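Local structure of putative oxidoreductase yhhX (Escherichia coli K-12, 3F4L) at residues G11-R16 with L93-F98; L19-N24 with D251-S256. The protein is a probable NAD(P)-dependent oxidoreductase of the Gfo/Idh/MocA family, possibly acting as a scyllo-inositol dehydrogenase that uses NADP+. All coordinates share one frame; numbering follows the deposited sequence.

Contact 1: G11-R16 with L93-F98; sequences GKSTTR and LVEKPF
Ser13 and Glu95 meet side chain to side chain, the hydroxyl of a short side chain on helix 12-22 against the carboxylate of a long one from the segment at the C-terminal end of strand 91-94. Ser13 OG donates a hydrogen bond to Glu95 OE2 at 2.9 Å, reaching that oxygen on its syn side and 19° out of the carboxylate plane. The other oxygen lies over the methylene, with Glu95 OE1 3.0 Å from Ser13 CB, so the serine meets the carboxylate with its methylene as well as its hydroxyl. With OG between the backbone N and the carbonyl carbon (chi1 64°), the hydroxyl of Ser13 is turned to Glu95 OE2. The glutamate supplies the length: its chain runs extended beyond CG (chi2 -163°) and bridges backbones whose closest CA atoms, Ser13 CA and Glu95 CA, are 8.6 Å apart. A serine suits the helix side because it brings a donor without bulk.

Both residues belong to the nucleotide-binding Rossmann domain. Gly11 is the N-cap of helix 12-22, which follows the first strand, 3-8, and Glu95 belongs to an EKP sequence found in many Gfo/Idh/MocA enzymes. The peptide before Pro97 is cis, turning the chain sharply just after the glutamate and Lys96.

Farther out, Glu95 OE1 has a second partner in His18 NE2, five residues on in the same helix, so the two carboxylate oxygens are held by different residues of helix 12-22. Such anchoring at both oxygens should restrict rotation of the buried carboxylate about its last bond. The helix start is set by Thr15 N bonding to Gly11 O at 3.2 Å, while Thr14 OG1 turns to Gly9 O in the preceding loop. Backbone bonds from Leu93 and Glu95 to Val71 tie the other segment to strand 66-71.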
ATOM      1  N   GLY A  11      -2.507 -11.215  34.689  1.00 22.09           N
ATOM      2  CA  GLY A  11      -2.932 -12.065  33.593  1.00 24.07           C
ATOM      3  C   GLY A  11      -1.755 -12.430  32.707  1.00 24.50           C
ATOM      4  O   GLY A  11      -0.594 -12.364  33.131  1.00 22.60           O
ATOM      5  N   LYS A  12      -2.054 -12.808  31.469  1.00 24.37           N
ATOM      6  CA  LYS A  12      -1.015 -13.184  30.527  1.00 26.16           C
ATOM      7  C   LYS A  12      -0.068 -12.047  30.186  1.00 24.55           C
ATOM      8  O   LYS A  12       1.140 -12.251  30.102  1.00 22.80           O
ATOM      9  CB  LYS A  12      -1.641 -13.736  29.249  1.00 29.26           C
ATOM     10  CG  LYS A  12      -2.052 -15.192  29.369  1.00 35.10           C
ATOM     11  CD  LYS A  12      -0.815 -16.068  29.533  1.00 37.68           C
ATOM     12  CE  LYS A  12      -1.156 -17.549  29.525  1.00 40.76           C
ATOM     13  NZ  LYS A  12       0.072 -18.392  29.588  1.00 40.76           N
ATOM     14  N   SER A  13      -0.605 -10.851  29.988  1.00 22.96           N
ATOM     15  CA  SER A  13       0.253  -9.727  29.651  1.00 26.13           C
ATOM     16  C   SER A  13       1.316  -9.524  30.731  1.00 22.80           C
ATOM     17  O   SER A  13       2.481  -9.323  30.429  1.00 21.48           O
ATOM     18  CB  SER A  13      -0.569  -8.450  29.495  1.00 26.87           C
ATOM     19  OG  SER A  13      -1.167  -8.097  30.725  1.00 35.74           O
ATOM     20  N   THR A  14       0.911  -9.583  31.993  1.00 22.17           N
ATOM     21  CA  THR A  14       1.849  -9.395  33.091  1.00 21.13           C
ATOM     22  C   THR A  14       2.939 -10.479  33.129  1.00 22.41           C
ATOM     23  O   THR A  14       4.119 -10.172  33.301  1.00 22.53           O
ATOM     24  CB  THR A  14       1.108  -9.392  34.447  1.00 20.57           C
ATOM     25  OG1 THR A  14       0.055  -8.422  34.410  1.00 25.01           O
ATOM     26  CG2 THR A  14       2.064  -9.059  35.584  1.00 22.52           C
ATOM     27  N   THR A  15       2.553 -11.742  32.962  1.00 21.80           N
ATOM     28  CA  THR A  15       3.532 -12.830  33.023  1.00 23.80           C
ATOM     29  C   THR A  15       4.345 -13.060  31.757  1.00 25.32           C
ATOM     30  O   THR A  15       5.365 -13.751  31.793  1.00 22.80           O
ATOM     31  CB  THR A  15       2.874 -14.171  33.399  1.00 23.84           C
ATOM     32  OG1 THR A  15       1.810 -14.459  32.484  1.00 23.04           O
ATOM     33  CG2 THR A  15       2.336 -14.117  34.818  1.00 24.38           C
ATOM     34  N   ARG A  16       3.906 -12.484  30.642  1.00 26.60           N
ATOM     35  CA  ARG A  16       4.622 -12.669  29.386  1.00 27.57           C
ATOM     36  C   ARG A  16       5.393 -11.453  28.898  1.00 26.59           C
ATOM     37  O   ARG A  16       6.536 -11.575  28.446  1.00 27.60           O
ATOM     38  CB  ARG A  16       3.661 -13.113  28.282  1.00 28.67           C
ATOM     39  CG  ARG A  16       4.322 -13.209  26.911  1.00 33.12           C
ATOM     40  CD  ARG A  16       3.417 -13.918  25.923  1.00 35.72           C
ATOM     41  NE  ARG A  16       3.086 -15.263  26.392  1.00 39.04           N
ATOM     42  CZ  ARG A  16       2.126 -16.024  25.876  1.00 40.72           C
ATOM     43  NH1 ARG A  16       1.390 -15.578  24.864  1.00 40.61           N
ATOM     44  NH2 ARG A  16       1.903 -17.229  26.375  1.00 42.81           N
ATOM     45  N   LEU A  93       2.379   3.272  34.839  1.00 14.09           N
ATOM     46  CA  LEU A  93       2.643   2.723  33.508  1.00 15.51           C
ATOM     47  C   LEU A  93       1.370   1.947  33.157  1.00 16.75           C
ATOM     48  O   LEU A  93       0.964   1.038  33.888  1.00 16.75           O
ATOM     49  CB  LEU A  93       3.866   1.798  33.538  1.00 13.68           C
ATOM     50  CG  LEU A  93       4.271   1.076  32.237  1.00 14.30           C
ATOM     51  CD1 LEU A  93       4.631   2.083  31.141  1.00 12.29           C
ATOM     52  CD2 LEU A  93       5.470   0.178  32.520  1.00 11.65           C
ATOM     53  N   VAL A  94       0.729   2.307  32.048  1.00 17.01           N
ATOM     54  CA  VAL A  94      -0.520   1.661  31.668  1.00 18.54           C
ATOM     55  C   VAL A  94      -0.479   0.874  30.359  1.00 19.95           C
ATOM     56  O   VAL A  94      -0.025   1.379  29.338  1.00 19.68           O
ATOM     57  CB  VAL A  94      -1.657   2.697  31.549  1.00 18.57           C
ATOM     58  CG1 VAL A  94      -2.999   1.982  31.470  1.00 19.63           C
ATOM     59  CG2 VAL A  94      -1.627   3.659  32.731  1.00 19.43           C
ATOM     60  N   GLU A  95      -0.976  -0.358  30.397  1.00 21.17           N
ATOM     61  CA  GLU A  95      -1.022  -1.196  29.202  1.00 23.85           C
ATOM     62  C   GLU A  95      -2.124  -0.731  28.254  1.00 25.20           C
ATOM     63  O   GLU A  95      -3.050  -0.036  28.665  1.00 22.38           O
ATOM     64  CB  GLU A  95      -1.270  -2.652  29.579  1.00 26.67           C
ATOM     65  CG  GLU A  95      -0.010  -3.442  29.830  1.00 31.41           C
ATOM     66  CD  GLU A  95      -0.267  -4.929  29.802  1.00 35.77           C
ATOM     67  OE1 GLU A  95       0.716  -5.700  29.728  1.00 37.13           O
ATOM     68  OE2 GLU A  95      -1.454  -5.323  29.852  1.00 38.62           O
ATOM     69  N   LYS A  96      -2.016  -1.119  26.984  1.00 25.72           N
ATOM     70  CA  LYS A  96      -3.007  -0.749  25.971  1.00 26.82           C
ATOM     71  C   LYS A  96      -4.401  -1.232  26.373  1.00 23.83           C
ATOM     72  O   LYS A  96      -4.563  -2.363  26.820  1.00 24.10           O
ATOM     73  CB  LYS A  96      -2.620  -1.361  24.615  1.00 29.08           C
ATOM     74  CG  LYS A  96      -1.209  -0.999  24.140  1.00 35.55           C
ATOM     75  CD  LYS A  96      -0.095  -1.699  24.947  1.00 39.36           C
ATOM     76  CE  LYS A  96      -0.115  -3.216  24.718  1.00 42.21           C
ATOM     77  NZ  LYS A  96       1.099  -3.916  25.235  1.00 41.77           N
ATOM     78  N   PRO A  97      -5.429  -0.375  26.242  1.00 22.55           N
ATOM     79  CA  PRO A  97      -5.421   1.012  25.769  1.00 22.07           C
ATOM     80  C   PRO A  97      -5.200   1.947  26.959  1.00 20.30           C
ATOM     81  O   PRO A  97      -5.690   1.681  28.051  1.00 19.38           O
ATOM     82  CB  PRO A  97      -6.828   1.197  25.178  1.00 22.83           C
ATOM     83  CG  PRO A  97      -7.537  -0.154  25.384  1.00 21.50           C
ATOM     84  CD  PRO A  97      -6.808  -0.804  26.509  1.00 21.63           C
ATOM     85  N   PHE A  98      -4.466   3.029  26.737  1.00 20.96           N
ATOM     86  CA  PHE A  98      -4.171   4.009  27.785  1.00 22.41           C
ATOM     87  C   PHE A  98      -5.442   4.399  28.536  1.00 23.70           C
ATOM     88  O   PHE A  98      -5.521   4.286  29.760  1.00 24.48           O
ATOM     89  CB  PHE A  98      -3.536   5.249  27.155  1.00 22.95           C
ATOM     90  CG  PHE A  98      -2.884   6.161  28.145  1.00 23.17           C
ATOM     91  CD1 PHE A  98      -1.923   5.673  29.027  1.00 24.70           C
ATOM     92  CD2 PHE A  98      -3.224   7.504  28.196  1.00 23.23           C
ATOM     93  CE1 PHE A  98      -1.307   6.513  29.952  1.00 24.99           C
ATOM     94  CE2 PHE A  98      -2.613   8.359  29.122  1.00 26.97           C
ATOM     95  CZ  PHE A  98      -1.653   7.859  29.999  1.00 26.88           C
TER

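Contact 2: L19-N24 with D251-S256; sequences LPYVLN and DQQETS
The interface between the Rossmann domain and the C-terminal alpha/beta domain is bridged here by a tyrosine from helix 12-22 and a glutamine in the first turn of helix 253-258. Tyr21 OH approaches Gln253 OE1 to 2.7 Å, a weak hydrogen bond although the two oxygens are close, with ring and amide planes 82° apart. Gln253 CG lies anti to the carbonyl carbon (chi1 -63°) and the chain then extends, carrying the amide to the phenol. Tyrosine suits the site because its long, rigid ring carries a hydroxyl to the neighbouring helix.

The other end of the amide is braced by Asp251: Gln253 NE2 donates to Asp251 OD1 at 3.0 Å, nearly straight at 167°. Asp251 OD2 also accepts from Gln253 N at 2.9 Å, a capping bond at the helix start. Shortening Gln253 to an alanine is likely to leave the Tyr21 hydroxyl without this acceptor and Asp251 OD1 without the side-chain amide donor. Tyr298 N gives Gln253 OE1 a further donor, and Ser129 N binds Asp251 OD1. Phe268 and Asp297, from loops, touch Tyr21, while Leu19 and Val22 of the same helix pack on strand 29-35.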
ATOM      1  N   LEU A  19       6.951  -9.254  33.486  1.00 16.41           N
ATOM      2  CA  LEU A  19       7.795  -9.970  34.433  1.00 16.08           C
ATOM      3  C   LEU A  19       9.085 -10.576  33.888  1.00 17.77           C
ATOM      4  O   LEU A  19      10.136 -10.465  34.525  1.00 15.49           O
ATOM      5  CB  LEU A  19       6.951 -11.027  35.167  1.00 17.43           C
ATOM      6  CG  LEU A  19       6.404 -10.630  36.556  1.00 21.88           C
ATOM      7  CD1 LEU A  19       6.236  -9.119  36.669  1.00 21.12           C
ATOM      8  CD2 LEU A  19       5.092 -11.337  36.829  1.00 18.67           C
ATOM      9  N   PRO A  20       9.037 -11.206  32.701  1.00 16.77           N
ATOM     10  CA  PRO A  20      10.280 -11.788  32.176  1.00 16.10           C
ATOM     11  C   PRO A  20      11.403 -10.756  32.088  1.00 16.03           C
ATOM     12  O   PRO A  20      12.576 -11.068  32.304  1.00 16.10           O
ATOM     13  CB  PRO A  20       9.867 -12.307  30.794  1.00 15.33           C
ATOM     14  CG  PRO A  20       8.414 -12.663  30.986  1.00 15.16           C
ATOM     15  CD  PRO A  20       7.902 -11.476  31.798  1.00 15.58           C
ATOM     16  N   TYR A  21      11.029  -9.522  31.779  1.00 14.26           N
ATOM     17  CA  TYR A  21      11.982  -8.428  31.627  1.00 14.42           C
ATOM     18  C   TYR A  21      12.337  -7.743  32.946  1.00 16.45           C
ATOM     19  O   TYR A  21      13.496  -7.390  33.186  1.00 15.81           O
ATOM     20  CB  TYR A  21      11.407  -7.401  30.644  1.00 15.43           C
ATOM     21  CG  TYR A  21      11.242  -7.950  29.250  1.00 13.68           C
ATOM     22  CD1 TYR A  21      12.337  -8.041  28.379  1.00 16.02           C
ATOM     23  CD2 TYR A  21      10.013  -8.432  28.814  1.00 13.41           C
ATOM     24  CE1 TYR A  21      12.207  -8.592  27.124  1.00 10.30           C
ATOM     25  CE2 TYR A  21       9.868  -8.993  27.548  1.00 12.37           C
ATOM     26  CZ  TYR A  21      10.969  -9.071  26.711  1.00 14.56           C
ATOM     27  OH  TYR A  21      10.821  -9.622  25.468  1.00 14.82           O
ATOM     28  N   VAL A  22      11.334  -7.549  33.794  1.00 15.11           N
ATOM     29  CA  VAL A  22      11.538  -6.905  35.076  1.00 15.31           C
ATOM     30  C   VAL A  22      12.338  -7.787  36.025  1.00 17.01           C
ATOM     31  O   VAL A  22      13.201  -7.295  36.759  1.00 16.81           O
ATOM     32  CB  VAL A  22      10.183  -6.537  35.715  1.00 13.93           C
ATOM     33  CG1 VAL A  22      10.394  -6.001  37.144  1.00 12.55           C
ATOM     34  CG2 VAL A  22       9.499  -5.483  34.853  1.00 13.17           C
ATOM     35  N   LEU A  23      12.067  -9.092  36.005  1.00 18.38           N
ATOM     36  CA  LEU A  23      12.784 -10.015  36.880  1.00 18.30           C
ATOM     37  C   LEU A  23      14.230 -10.220  36.415  1.00 20.18           C
ATOM     38  O   LEU A  23      15.025 -10.853  37.106  1.00 18.63           O
ATOM     39  CB  LEU A  23      12.048 -11.360  36.957  1.00 15.77           C
ATOM     40  CG  LEU A  23      10.594 -11.262  37.435  1.00 18.67           C
ATOM     41  CD1 LEU A  23       9.914 -12.640  37.350  1.00 19.84           C
ATOM     42  CD2 LEU A  23      10.559 -10.727  38.867  1.00 18.09           C
ATOM     43  N   ASN A  24      14.568  -9.687  35.243  1.00 21.39           N
ATOM     44  CA  ASN A  24      15.935  -9.801  34.735  1.00 23.99           C
ATOM     45  C   ASN A  24      16.712  -8.526  35.111  1.00 24.76           C
ATOM     46  O   ASN A  24      17.893  -8.376  34.766  1.00 24.77           O
ATOM     47  CB  ASN A  24      15.927  -9.955  33.213  1.00 26.89           C
ATOM     48  CG  ASN A  24      16.898 -11.022  32.723  1.00 32.51           C
ATOM     49  OD1 ASN A  24      18.059 -11.080  33.146  1.00 31.99           O
ATOM     50  ND2 ASN A  24      16.427 -11.868  31.813  1.00 33.76           N
ATOM     51  N   ASP A 251      10.185  -8.694  14.904  1.00 16.72           N
ATOM     52  CA  ASP A 251      10.961  -8.913  16.119  1.00 13.86           C
ATOM     53  C   ASP A 251      10.603 -10.302  16.652  1.00 12.71           C
ATOM     54  O   ASP A 251       9.436 -10.673  16.656  1.00  7.79           O
ATOM     55  CB  ASP A 251      10.583  -7.854  17.142  1.00 16.21           C
ATOM     56  CG  ASP A 251      11.282  -8.048  18.453  1.00 14.00           C
ATOM     57  OD1 ASP A 251      12.341  -7.431  18.654  1.00 16.28           O
ATOM     58  OD2 ASP A 251      10.762  -8.828  19.280  1.00 16.55           O
ATOM     59  N   GLN A 252      11.601 -11.050  17.118  1.00 11.41           N
ATOM     60  CA  GLN A 252      11.393 -12.411  17.599  1.00 14.13           C
ATOM     61  C   GLN A 252      11.192 -12.646  19.104  1.00 15.95           C
ATOM     62  O   GLN A 252      11.072 -13.795  19.533  1.00 17.90           O
ATOM     63  CB  GLN A 252      12.551 -13.292  17.106  1.00 12.82           C
ATOM     64  CG  GLN A 252      12.582 -13.470  15.591  1.00 13.91           C
ATOM     65  CD  GLN A 252      11.372 -14.240  15.090  1.00 17.13           C
ATOM     66  OE1 GLN A 252      11.164 -15.401  15.461  1.00 15.36           O
ATOM     67  NE2 GLN A 252      10.559 -13.600  14.256  1.00 16.94           N
ATOM     68  N   GLN A 253      11.156 -11.584  19.903  1.00 16.70           N
ATOM     69  CA  GLN A 253      10.958 -11.727  21.345  1.00 17.37           C
ATOM     70  C   GLN A 253       9.668 -12.474  21.677  1.00 16.85           C
ATOM     71  O   GLN A 253       9.663 -13.339  22.546  1.00 18.28           O
ATOM     72  CB  GLN A 253      10.921 -10.355  22.030  1.00 17.32           C
ATOM     73  CG  GLN A 253      12.199  -9.575  21.916  1.00 14.51           C
ATOM     74  CD  GLN A 253      12.089  -8.198  22.519  1.00 18.52           C
ATOM     75  OE1 GLN A 253      12.093  -8.030  23.749  1.00 17.68           O
ATOM     76  NE2 GLN A 253      11.984  -7.196  21.657  1.00 18.34           N
ATOM     77  N   GLU A 254       8.575 -12.147  20.996  1.00 16.30           N
ATOM     78  CA  GLU A 254       7.309 -12.815  21.281  1.00 20.06           C
ATOM     79  C   GLU A 254       7.394 -14.296  20.942  1.00 20.04           C
ATOM     80  O   GLU A 254       6.865 -15.143  21.673  1.00 18.61           O
ATOM     81  CB  GLU A 254       6.162 -12.178  20.496  1.00 24.21           C
ATOM     82  CG  GLU A 254       4.788 -12.711  20.892  1.00 33.16           C
ATOM     83  CD  GLU A 254       3.667 -12.211  19.986  1.00 38.36           C
ATOM     84  OE1 GLU A 254       3.639 -10.999  19.681  1.00 40.11           O
ATOM     85  OE2 GLU A 254       2.810 -13.029  19.587  1.00 40.42           O
ATOM     86  N   THR A 255       8.058 -14.610  19.833  1.00 19.48           N
ATOM     87  CA  THR A 255       8.200 -16.003  19.427  1.00 22.75           C
ATOM     88  C   THR A 255       8.973 -16.764  20.508  1.00 22.40           C
ATOM     89  O   THR A 255       8.588 -17.864  20.893  1.00 24.32           O
ATOM     90  CB  THR A 255       8.934 -16.119  18.061  1.00 22.09           C
ATOM     91  OG1 THR A 255       8.135 -15.501  17.041  1.00 20.50           O
ATOM     92  CG2 THR A 255       9.172 -17.578  17.690  1.00 20.65           C
ATOM     93  N   SER A 256      10.049 -16.175  21.015  1.00 22.52           N
ATOM     94  CA  SER A 256      10.820 -16.845  22.055  1.00 22.29           C
ATOM     95  C   SER A 256      10.005 -17.006  23.339  1.00 24.49           C
ATOM     96  O   SER A 256       9.990 -18.090  23.944  1.00 23.19           O
ATOM     97  CB  SER A 256      12.095 -16.071  22.366  1.00 22.12           C
ATOM     98  OG  SER A 256      12.933 -16.013  21.230  1.00 20.23           O
TER

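Contacts 1 and 2 have centres about 13 Å apart and share helix 12-22, contact 1 at its start and contact 2 near its end. A probable hydrogen bond from Leu19 N to Thr14 O, 3.0 Å long, joins them along that helix. In chain order the segments alternate: 11-16, 19-24, 93-98, then 251-256. Contact 1 stays within the Rossmann domain, linking the helix to the end of strand 91-94, in the parallel sheet, whereas contact 2 leaves that domain for helix 253-258 of the C-terminal one. A single helix thus touches its own domain through contact 1 and the C-terminal domain through the weak bond of contact 2.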